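Local coordinates for protein glycoside hydrolase family 81 (Clostridium thermocellum, PDB 6FOP) that probably hydrolyses beta-1,3-glucans such as laminarin as part of the cellulosome, at residues Arg468-Asp471 and His476-Ala479. Residues are numbered along the deposited sequence; the frame is centred on the assembly and turned at random.
Sequences RNFD and HSWA. With CA (calcium ion), chain B.
F470 and S477 face each other as the antiparallel non-hydrogen-bonded pair of a very short beta hairpin, their CA atoms 4.1 Å apart. Backbone bonds flank this pair: D471 N donates to H476 O at 2.8 Å, and W478 N donates to N469 O at 2.9 Å. The same N469 O receives a CA-H...O contact from S477 and a weak bond from a water that also ligates the calcium ion. R468 O and F470 O bind this ion at 2.5 and 2.3 Å, joined by L467 O and three more waters; the metal thus ties three carbonyls together and probably steadies the backbone entering the hairpin. Beyond the strands, N469 continues the pairing with its side chain: ND2 reaches W478 O at 3.1 Å, almost straight (171°) and within the amide plane. On the face bearing D471 and H476, the D471 carboxylate runs alongside the W478 indole, the two planes 51° apart. CG of D471 stands anti to the backbone N (chi1 180°), which brings OD2 to the ring edge; its anti lone pair takes the NE1 hydrogen at 2.9 Å. H476 places CE1 over one indole face near the rim, while its ND1 donates to S477 O. The connecting loop holds both side chains from outside, Y473 N and E474 N bonding D471 OD1 and the E474 carboxylate bonding H476 NE2. On the other face, S477 OG lies at the F470 ring edge, 3.6 Å from CD1, and is hydrogen-bonded to E527 of helix 514-534. The hairpin lies in the family 81 C-terminal range, buried near the centre of the chain, where that helix packs on F470, helix 416-433 meets N469 and S477 through H417, strand 490-491 bonds the A479 backbone, and N38 and W40 also pack on it.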
loop_
_atom_site.group_PDB
_atom_site.type_symbol
_atom_site.label_atom_id
_atom_site.label_comp_id
_atom_site.label_asym_id
_atom_site.label_seq_id
_atom_site.Cartn_x
_atom_site.Cartn_y
_atom_site.Cartn_z
ATOM N N ARG A 468 -8.512 -3.867 0.830
ATOM C CA ARG A 468 -7.744 -4.741 1.705
ATOM C C ARG A 468 -6.281 -4.368 1.842
ATOM O O ARG A 468 -5.834 -3.889 2.902
ATOM C CB ARG A 468 -7.875 -6.220 1.326
ATOM C CG ARG A 468 -7.234 -7.161 2.334
ATOM C CD ARG A 468 -7.072 -8.581 1.830
ATOM N NE ARG A 468 -8.339 -9.123 1.363
ATOM C CZ ARG A 468 -9.291 -9.637 2.142
ATOM N NH1 ARG A 468 -9.156 -9.709 3.475
ATOM N NH2 ARG A 468 -10.423 -10.053 1.598
ATOM N N ASN A 469 -5.481 -4.578 0.787
ATOM C CA ASN A 469 -4.039 -4.412 0.971
ATOM C C ASN A 469 -3.556 -2.965 1.074
ATOM O O ASN A 469 -2.549 -2.699 1.752
ATOM C CB ASN A 469 -3.268 -5.178 -0.077
ATOM C CG ASN A 469 -3.456 -6.664 0.088
ATOM O OD1 ASN A 469 -4.388 -7.229 -0.509
ATOM N ND2 ASN A 469 -2.643 -7.299 0.903
ATOM N N PHE A 470 -4.283 -2.026 0.473
ATOM C CA PHE A 470 -3.844 -0.642 0.442
ATOM C C PHE A 470 -4.191 0.052 1.749
ATOM O O PHE A 470 -5.331 -0.097 2.219
ATOM C CB PHE A 470 -4.471 0.101 -0.715
ATOM C CG PHE A 470 -3.851 1.444 -0.971
ATOM C CD1 PHE A 470 -2.544 1.526 -1.483
ATOM C CD2 PHE A 470 -4.547 2.609 -0.773
ATOM C CE1 PHE A 470 -1.961 2.756 -1.740
ATOM C CE2 PHE A 470 -3.965 3.836 -1.047
ATOM C CZ PHE A 470 -2.666 3.904 -1.531
ATOM N N ASP A 471 -3.272 0.851 2.292
ATOM C CA ASP A 471 -3.503 1.701 3.491
ATOM C C ASP A 471 -3.661 3.134 2.949
ATOM O O ASP A 471 -2.693 3.745 2.485
ATOM C CB ASP A 471 -2.304 1.599 4.406
ATOM C CG ASP A 471 -2.419 2.438 5.679
ATOM O OD1 ASP A 471 -3.033 3.527 5.610
ATOM O OD2 ASP A 471 -1.783 2.021 6.685
ATOM N N HIS A 476 0.448 3.381 0.943
ATOM C CA HIS A 476 1.060 2.215 0.356
ATOM C C HIS A 476 0.352 0.978 0.867
ATOM O O HIS A 476 -0.487 1.074 1.790
ATOM C CB HIS A 476 2.566 2.140 0.666
ATOM C CG HIS A 476 2.853 1.939 2.116
ATOM N ND1 HIS A 476 2.807 0.697 2.717
ATOM C CD2 HIS A 476 3.082 2.837 3.103
ATOM C CE1 HIS A 476 2.982 0.848 4.023
ATOM N NE2 HIS A 476 3.184 2.128 4.270
ATOM N N SER A 477 0.743 -0.176 0.373
ATOM C CA SER A 477 0.173 -1.429 0.744
ATOM C C SER A 477 0.912 -2.160 1.845
ATOM O O SER A 477 2.072 -1.826 2.177
ATOM C CB SER A 477 0.004 -2.284 -0.499
ATOM O OG SER A 477 -0.820 -1.640 -1.447
ATOM N N TRP A 478 0.234 -3.164 2.396
ATOM C CA TRP A 478 0.765 -3.987 3.457
ATOM C C TRP A 478 0.643 -5.466 3.091
ATOM O O TRP A 478 -0.399 -5.929 2.586
ATOM C CB TRP A 478 0.012 -3.764 4.750
ATOM C CG TRP A 478 0.188 -2.432 5.420
ATOM C CD1 TRP A 478 -0.809 -1.544 5.697
ATOM C CD2 TRP A 478 1.373 -1.878 5.998
ATOM N NE1 TRP A 478 -0.327 -0.458 6.377
ATOM C CE2 TRP A 478 1.009 -0.637 6.582
ATOM C CE3 TRP A 478 2.716 -2.263 6.037
ATOM C CZ2 TRP A 478 1.907 0.148 7.269
ATOM C CZ3 TRP A 478 3.614 -1.478 6.728
ATOM C CH2 TRP A 478 3.201 -0.260 7.312
ATOM N N ALA A 479 1.718 -6.193 3.365
ATOM C CA ALA A 479 1.812 -7.602 3.005
ATOM C C ALA A 479 1.216 -8.565 4.008
ATOM O O ALA A 479 0.618 -9.567 3.612
ATOM C CB ALA A 479 3.252 -7.972 2.730
HETATM CA CA CA B . -6.369 -1.586 3.675
HETATM O O HOH W 1 -4.020 -1.915 4.182
HETATM O O HOH W 2 -5.889 -0.072 5.519
HETATM O O HOH W 3 -7.206 -3.063 5.343
HETATM O O HOH W 4 -8.482 -0.500 3.931
#